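EmGH1 (Erythrobacter marinus, PDB 5Z87) probably hydrolyses beta-glucosidic bonds to release glucose, acting as a bacterial beta-glucosidase of glycoside hydrolase family 3. Local coordinates at residues 88-96 against 123-131; 624-635 against 654-665. All blocks are in the same frame, centred on the assembly; numbering follows the deposited sequence.

Contact 1: residues 88-96 against 123-131; sequences GIGGVYSAS and IPAFVFEEC
Val92 is held between two neighbours on the facing strand: its N donates to Phe126 O at 2.9 Å, and its O receives Phe128 N, also at 2.9 Å. Two residues on, Ser94 N meets Phe128 O at 2.8 Å, with a nearly straight N-H...O angle of 178°. This staggered bonding fixes strands 91-93 and 126-129 as parallel neighbours, and their pairing is buried. Beyond it the packing stays tight around Glu129, whose side chain bends back over the turn that follows Tyr93. Its OE1 takes Ala95 N at 2.7 Å and Ser96 N at 3.0 Å, from opposite faces of the carboxylate plane. OE2 accepts Ser96 OG at 2.9 Å from above that plane, so three donors limit rotation of the group. Ala95 CB adds an apolar touch on Val127 CG1. Near the N-terminal ends a water spans Ile89 N and Ile123 O, while Ile89 CG2 touches Ala125 CB directly at 3.6 Å. The more open part is at Tyr93 and Ser94, both partly exposed. With CG anti to the backbone N (chi1 174°), the Tyr93 ring runs toward Glu130, and OE1 lies at the ring edge, the carboxylate plane turned 87° from the ring. The modelled Tyr93 OH to Glu130 OE1 separation, 2.4 Å, is very short and its exact value doubtful. Phe178 stacks on Phe128 and also meets Tyr93. The arrangement is a beta-alpha-beta unit of the TIM-barrel domain, with Tyr93 and Glu130 lining a pocket whose bound dithiothreitol, probably from the crystallisation liquor, is consistent with the family's sugar site.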
# COMPACT_ATOMS: atom_id res chain seq x y z
N GLY A 88 -44.78 -7.20 9.16
CA GLY A 88 -44.20 -6.45 8.06
C GLY A 88 -42.70 -6.63 7.98
O GLY A 88 -42.17 -7.66 8.43
N ILE A 89 -42.00 -5.65 7.42
CA ILE A 89 -40.60 -5.83 7.06
C ILE A 89 -39.98 -4.45 6.85
O ILE A 89 -40.65 -3.52 6.41
CB ILE A 89 -40.48 -6.73 5.80
CG1 ILE A 89 -39.05 -7.28 5.64
CG2 ILE A 89 -40.95 -6.02 4.54
CD1 ILE A 89 -38.99 -8.54 4.80
N GLY A 90 -38.71 -4.32 7.21
CA GLY A 90 -37.97 -3.11 6.91
C GLY A 90 -37.83 -2.86 5.42
O GLY A 90 -38.27 -1.82 4.91
N GLY A 91 -37.19 -3.79 4.71
CA GLY A 91 -37.02 -3.64 3.28
C GLY A 91 -36.84 -4.98 2.62
O GLY A 91 -36.71 -6.02 3.28
N VAL A 92 -36.85 -4.96 1.29
CA VAL A 92 -36.40 -6.09 0.50
C VAL A 92 -35.40 -5.55 -0.51
O VAL A 92 -35.41 -4.37 -0.86
CB VAL A 92 -37.54 -6.84 -0.23
CG1 VAL A 92 -38.42 -7.58 0.75
CG2 VAL A 92 -38.35 -5.89 -1.12
N TYR A 93 -34.54 -6.45 -0.97
CA TYR A 93 -33.49 -6.11 -1.91
C TYR A 93 -33.73 -6.86 -3.21
O TYR A 93 -33.96 -8.07 -3.19
CB TYR A 93 -32.11 -6.46 -1.34
CG TYR A 93 -30.97 -6.28 -2.30
CD1 TYR A 93 -30.84 -5.12 -3.04
CD2 TYR A 93 -30.01 -7.26 -2.45
CE1 TYR A 93 -29.77 -4.94 -3.91
CE2 TYR A 93 -28.93 -7.09 -3.31
CZ TYR A 93 -28.82 -5.94 -4.04
OH TYR A 93 -27.76 -5.80 -4.90
N SER A 94 -33.69 -6.13 -4.32
CA SER A 94 -33.68 -6.74 -5.65
C SER A 94 -35.00 -7.43 -5.99
O SER A 94 -35.05 -8.66 -6.16
CB SER A 94 -32.49 -7.71 -5.75
OG SER A 94 -32.13 -7.93 -7.09
N ALA A 95 -36.07 -6.65 -6.09
CA ALA A 95 -37.40 -7.16 -6.40
C ALA A 95 -37.68 -7.21 -7.89
O ALA A 95 -38.68 -7.80 -8.30
CB ALA A 95 -38.47 -6.30 -5.72
N SER A 96 -36.81 -6.60 -8.71
CA SER A 96 -37.02 -6.60 -10.15
C SER A 96 -36.97 -8.01 -10.73
O SER A 96 -37.75 -8.34 -11.63
CB SER A 96 -35.97 -5.71 -10.80
OG SER A 96 -34.76 -5.82 -10.06
N ILE A 123 -47.43 -0.20 7.19
CA ILE A 123 -46.09 0.22 6.78
C ILE A 123 -45.66 -0.58 5.55
O ILE A 123 -45.58 -1.82 5.62
CB ILE A 123 -45.08 0.06 7.93
CG1 ILE A 123 -45.61 0.75 9.20
CG2 ILE A 123 -43.68 0.60 7.52
CD1 ILE A 123 -44.83 0.41 10.49
N PRO A 124 -45.41 0.06 4.42
CA PRO A 124 -44.87 -0.67 3.26
C PRO A 124 -43.37 -0.93 3.44
O PRO A 124 -42.71 -0.37 4.32
CB PRO A 124 -45.14 0.28 2.08
CG PRO A 124 -45.91 1.46 2.66
CD PRO A 124 -45.57 1.49 4.12
N ALA A 125 -42.86 -1.81 2.59
CA ALA A 125 -41.43 -2.09 2.56
C ALA A 125 -40.68 -1.03 1.75
O ALA A 125 -41.20 -0.48 0.79
CB ALA A 125 -41.18 -3.47 1.95
N PHE A 126 -39.44 -0.73 2.18
CA PHE A 126 -38.48 -0.19 1.23
C PHE A 126 -38.19 -1.26 0.19
O PHE A 126 -38.09 -2.44 0.51
CB PHE A 126 -37.17 0.23 1.93
CG PHE A 126 -37.10 1.71 2.27
CD1 PHE A 126 -37.31 2.67 1.30
CD2 PHE A 126 -36.82 2.12 3.56
CE1 PHE A 126 -37.26 4.03 1.62
CE2 PHE A 126 -36.76 3.49 3.88
CZ PHE A 126 -36.98 4.44 2.91
N VAL A 127 -38.12 -0.85 -1.07
CA VAL A 127 -37.80 -1.75 -2.17
C VAL A 127 -36.49 -1.24 -2.74
O VAL A 127 -36.46 -0.24 -3.46
CB VAL A 127 -38.91 -1.78 -3.24
CG1 VAL A 127 -38.52 -2.71 -4.39
CG2 VAL A 127 -40.22 -2.22 -2.61
N PHE A 128 -35.39 -1.92 -2.41
CA PHE A 128 -34.05 -1.43 -2.72
C PHE A 128 -33.56 -2.07 -4.02
O PHE A 128 -33.60 -3.29 -4.16
CB PHE A 128 -33.06 -1.74 -1.59
CG PHE A 128 -33.26 -0.91 -0.35
CD1 PHE A 128 -33.07 0.46 -0.38
CD2 PHE A 128 -33.61 -1.51 0.85
CE1 PHE A 128 -33.24 1.24 0.76
CE2 PHE A 128 -33.77 -0.75 2.00
CZ PHE A 128 -33.60 0.64 1.95
N GLU A 129 -33.10 -1.24 -4.95
CA GLU A 129 -32.50 -1.74 -6.18
C GLU A 129 -31.11 -1.12 -6.33
O GLU A 129 -30.70 -0.29 -5.52
CB GLU A 129 -33.40 -1.44 -7.39
CG GLU A 129 -34.80 -2.08 -7.29
CD GLU A 129 -34.79 -3.57 -7.52
OE1 GLU A 129 -35.81 -4.23 -7.21
OE2 GLU A 129 -33.76 -4.11 -8.01
N GLU A 130 -30.37 -1.54 -7.35
CA GLU A 130 -29.07 -0.98 -7.67
C GLU A 130 -29.22 0.01 -8.82
O GLU A 130 -29.90 -0.30 -9.80
CB GLU A 130 -28.05 -2.06 -8.05
CG GLU A 130 -27.89 -3.15 -7.03
CD GLU A 130 -27.03 -2.73 -5.84
OE1 GLU A 130 -26.87 -3.56 -4.92
OE2 GLU A 130 -26.53 -1.58 -5.83
N CYS A 131 -28.59 1.17 -8.69
CA CYS A 131 -28.68 2.26 -9.66
C CYS A 131 -27.30 2.84 -9.96
O CYS A 131 -27.13 4.05 -10.01
CB CYS A 131 -29.60 3.36 -9.16
SG CYS A 131 -31.34 2.87 -9.05
O HOH W 1 -43.26 -3.04 6.88

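Contact 2: residues 624-635 against 654-665; sequences KLPVTIVRNVGQ and SDSTPLYPFGHG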
# COMPACT_ATOMS: atom_id res chain seq x y z
N LYS A 624 -11.77 13.60 -20.05
CA LYS A 624 -10.51 13.74 -19.31
C LYS A 624 -10.39 12.59 -18.32
O LYS A 624 -11.40 12.12 -17.79
CB LYS A 624 -10.43 15.07 -18.56
CG LYS A 624 -10.58 16.31 -19.44
CD LYS A 624 -9.30 16.57 -20.22
CE LYS A 624 -9.19 18.01 -20.66
NZ LYS A 624 -7.92 18.27 -21.37
N LEU A 625 -9.17 12.14 -18.08
CA LEU A 625 -8.97 11.02 -17.15
C LEU A 625 -9.30 11.45 -15.72
O LEU A 625 -8.84 12.52 -15.27
CB LEU A 625 -7.53 10.51 -17.23
CG LEU A 625 -7.29 9.63 -18.45
CD1 LEU A 625 -5.82 9.28 -18.57
CD2 LEU A 625 -8.15 8.36 -18.39
N PRO A 626 -10.12 10.69 -15.00
CA PRO A 626 -10.38 11.01 -13.58
C PRO A 626 -9.49 10.24 -12.62
O PRO A 626 -9.70 10.32 -11.40
CB PRO A 626 -11.84 10.57 -13.42
CG PRO A 626 -11.91 9.31 -14.31
CD PRO A 626 -10.98 9.59 -15.48
N VAL A 627 -8.53 9.48 -13.15
CA VAL A 627 -7.50 8.79 -12.38
C VAL A 627 -6.16 9.08 -13.04
O VAL A 627 -6.09 9.52 -14.19
CB VAL A 627 -7.73 7.27 -12.33
CG1 VAL A 627 -8.91 6.92 -11.46
CG2 VAL A 627 -7.91 6.73 -13.76
N THR A 628 -5.09 8.80 -12.31
CA THR A 628 -3.76 8.74 -12.89
C THR A 628 -3.55 7.34 -13.44
O THR A 628 -3.96 6.36 -12.82
CB THR A 628 -2.68 9.07 -11.85
OG1 THR A 628 -2.80 10.44 -11.47
CG2 THR A 628 -1.27 8.83 -12.40
N ILE A 629 -2.94 7.24 -14.62
CA ILE A 629 -2.59 5.93 -15.17
C ILE A 629 -1.09 5.71 -14.97
O ILE A 629 -0.27 6.37 -15.63
CB ILE A 629 -2.98 5.80 -16.65
CG1 ILE A 629 -4.49 6.04 -16.85
CG2 ILE A 629 -2.56 4.42 -17.15
CD1 ILE A 629 -5.37 5.02 -16.11
N VAL A 630 -0.72 4.81 -14.05
CA VAL A 630 0.69 4.53 -13.83
C VAL A 630 1.20 3.63 -14.95
O VAL A 630 0.43 2.97 -15.64
CB VAL A 630 0.94 3.88 -12.46
CG1 VAL A 630 0.47 4.82 -11.33
CG2 VAL A 630 0.24 2.54 -12.37
N ARG A 631 2.53 3.62 -15.13
CA ARG A 631 3.10 2.80 -16.20
C ARG A 631 2.96 1.31 -15.90
O ARG A 631 2.73 0.51 -16.81
CB ARG A 631 4.57 3.17 -16.40
CG ARG A 631 4.71 4.38 -17.27
CD ARG A 631 6.10 4.99 -17.29
NE ARG A 631 5.94 6.36 -17.78
CZ ARG A 631 5.84 6.67 -19.07
NH1 ARG A 631 5.94 5.72 -19.99
NH2 ARG A 631 5.64 7.94 -19.43
N ASN A 632 3.11 0.92 -14.64
CA ASN A 632 2.99 -0.48 -14.32
C ASN A 632 2.58 -0.61 -12.87
O ASN A 632 2.76 0.31 -12.07
CB ASN A 632 4.29 -1.25 -14.59
CG ASN A 632 5.41 -0.86 -13.64
OD1 ASN A 632 5.46 -1.29 -12.49
ND2 ASN A 632 6.34 -0.05 -14.13
N VAL A 633 2.05 -1.79 -12.54
CA VAL A 633 1.48 -2.06 -11.24
C VAL A 633 2.53 -2.00 -10.13
O VAL A 633 2.17 -1.88 -8.95
CB VAL A 633 0.77 -3.42 -11.30
CG1 VAL A 633 1.80 -4.57 -11.38
CG2 VAL A 633 -0.14 -3.60 -10.12
N GLY A 634 3.82 -2.07 -10.46
CA GLY A 634 4.85 -1.98 -9.44
C GLY A 634 5.13 -0.57 -8.94
O GLY A 634 5.86 -0.40 -7.96
N GLN A 635 4.55 0.44 -9.58
CA GLN A 635 4.71 1.83 -9.17
C GLN A 635 3.52 2.34 -8.36
O GLN A 635 3.46 3.54 -8.07
CB GLN A 635 4.92 2.71 -10.42
CG GLN A 635 5.93 2.10 -11.40
CD GLN A 635 6.45 3.09 -12.42
OE1 GLN A 635 5.84 4.12 -12.67
NE2 GLN A 635 7.61 2.79 -12.99
N SER A 654 13.90 2.71 -14.48
CA SER A 654 12.51 2.63 -14.91
C SER A 654 11.88 4.02 -14.93
O SER A 654 11.90 4.73 -13.92
CB SER A 654 11.71 1.70 -14.00
OG SER A 654 10.40 1.52 -14.48
N ASP A 655 11.32 4.38 -16.08
CA ASP A 655 10.52 5.60 -16.23
C ASP A 655 9.41 5.62 -15.19
O ASP A 655 8.48 4.80 -15.26
CB ASP A 655 9.95 5.68 -17.65
CG ASP A 655 9.26 7.01 -17.92
OD1 ASP A 655 9.07 7.81 -16.98
OD2 ASP A 655 8.89 7.25 -19.09
N SER A 656 9.49 6.54 -14.23
CA SER A 656 8.58 6.59 -13.10
C SER A 656 7.52 7.68 -13.23
O SER A 656 6.77 7.92 -12.28
CB SER A 656 9.36 6.80 -11.80
OG SER A 656 10.24 5.72 -11.57
N THR A 657 7.48 8.36 -14.37
CA THR A 657 6.38 9.27 -14.65
C THR A 657 5.11 8.46 -14.89
O THR A 657 5.16 7.28 -15.24
CB THR A 657 6.67 10.12 -15.88
OG1 THR A 657 6.87 9.25 -17.01
CG2 THR A 657 7.90 11.01 -15.65
N PRO A 658 3.95 9.07 -14.69
CA PRO A 658 2.72 8.37 -15.07
C PRO A 658 2.67 8.19 -16.57
O PRO A 658 3.29 8.94 -17.33
CB PRO A 658 1.61 9.29 -14.55
CG PRO A 658 2.28 10.63 -14.36
CD PRO A 658 3.69 10.35 -14.03
N LEU A 659 1.95 7.16 -17.01
CA LEU A 659 1.71 7.00 -18.44
C LEU A 659 0.82 8.12 -18.95
O LEU A 659 1.12 8.76 -19.97
CB LEU A 659 1.09 5.62 -18.70
CG LEU A 659 0.92 5.28 -20.19
CD1 LEU A 659 2.26 5.26 -20.93
CD2 LEU A 659 0.21 3.94 -20.36
N TYR A 660 -0.27 8.41 -18.24
CA TYR A 660 -1.10 9.59 -18.46
C TYR A 660 -1.42 10.20 -17.10
O TYR A 660 -1.79 9.47 -16.17
CB TYR A 660 -2.40 9.25 -19.21
CG TYR A 660 -2.25 8.40 -20.46
CD1 TYR A 660 -1.83 8.97 -21.67
CD2 TYR A 660 -2.55 7.05 -20.45
CE1 TYR A 660 -1.70 8.19 -22.82
CE2 TYR A 660 -2.42 6.26 -21.59
CZ TYR A 660 -2.01 6.84 -22.77
OH TYR A 660 -1.89 6.06 -23.89
N PRO A 661 -1.29 11.50 -16.94
CA PRO A 661 -1.58 12.12 -15.64
C PRO A 661 -3.07 12.33 -15.44
O PRO A 661 -3.86 12.38 -16.39
CB PRO A 661 -0.84 13.45 -15.71
CG PRO A 661 -0.86 13.80 -17.17
CD PRO A 661 -0.74 12.47 -17.90
N PHE A 662 -3.45 12.46 -14.17
CA PHE A 662 -4.81 12.84 -13.83
C PHE A 662 -5.23 14.09 -14.61
O PHE A 662 -4.48 15.06 -14.70
CB PHE A 662 -4.94 13.10 -12.32
CG PHE A 662 -6.29 13.66 -11.91
CD1 PHE A 662 -7.34 12.81 -11.59
CD2 PHE A 662 -6.51 15.04 -11.86
CE1 PHE A 662 -8.58 13.33 -11.23
CE2 PHE A 662 -7.73 15.55 -11.49
CZ PHE A 662 -8.77 14.69 -11.17
N GLY A 663 -6.45 14.06 -15.15
CA GLY A 663 -6.99 15.17 -15.91
C GLY A 663 -6.59 15.23 -17.37
O GLY A 663 -6.94 16.20 -18.05
N HIS A 664 -5.87 14.23 -17.88
CA HIS A 664 -5.36 14.23 -19.24
C HIS A 664 -6.45 13.87 -20.24
O HIS A 664 -7.18 12.90 -20.05
CB HIS A 664 -4.21 13.23 -19.35
CG HIS A 664 -3.78 12.94 -20.76
ND1 HIS A 664 -2.93 13.78 -21.46
CD2 HIS A 664 -4.05 11.90 -21.58
CE1 HIS A 664 -2.71 13.27 -22.66
NE2 HIS A 664 -3.38 12.13 -22.76
N GLY A 665 -6.54 14.64 -21.32
CA GLY A 665 -7.39 14.29 -22.44
C GLY A 665 -7.15 15.23 -23.61
O GLY A 665 -7.03 16.44 -23.40
O HOH W 2 -4.64 17.14 -21.39
O HOH W 3 -0.68 12.39 -12.30
O HOH W 4 4.03 5.60 -13.56
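Ile629 and Tyr660 form the one antiparallel bridge between these otherwise irregular segments, Ile629 N donating to Tyr660 O at 2.9 Å and 165°. The return bond from Tyr660 N is weak, as is a second one from Leu659 N to the same Ile629 O. Farther along, Leu625 is bonded through both its backbone polar atoms: N reaches His664 O at 2.9 Å from above the carbonyl plane, and O accepts Gly663 N at 2.8 Å. These acceptor and donor groups belong to the type II turn Pro661-His664. Charged and polar contacts gather around Arg631, whose chain is extended from CG to NE (chi2 167°) and runs alongside Thr657. NE donates to Thr657 O at 2.8 Å. Asp655 stacks on the guanidinium, the planes 19° apart, with OD2 3.1 Å from Arg631 CZ; no N-H points at this oxygen, so the salt bridge rests on charge alone. Leu659 CD1 lies over the opposite face. Thr657 N closes an Asx turn on Asp655 OD1, and Thr657 OG1 adds a second bond to the same oxygen. Gln635 NE2 gives Asp655 O a bond in its own amide plane and gives another to Asp553 of the second subunit. Apolar contacts are fewer: Leu625 CD1 touches Tyr660 CB at 3.5 Å, and Thr628 CG2 meets Pro658 CB at 3.6 Å. The Phe662 ring turns its edge to Pro626 O. Leu659 and Tyr660 together opposite Ile629 make a classic beta bulge, here joining two loop segments of the family 3 C-terminal domain.

In the fold
The two contacts lie on opposite sides of the chain's centre, their own centres about 41 Å apart and their nearest atoms about 17 Å apart, and they share no element. Contact 1 is largely buried and regular: adjacent parallel strands of the N-terminal barrel domain, with Glu129 and Glu130 at the C-terminal end of strand 126-129. Contact 2 is partly buried and irregular, pairing loops of the C-terminal domain by a single bridge, and it relies on turns, a stacked ion pair and waters. Its edge also meets the second subunit through Asn632, Ser654 and Gln635, whereas no other protein chain touches contact 1, whose outward reach is to the ligand pocket.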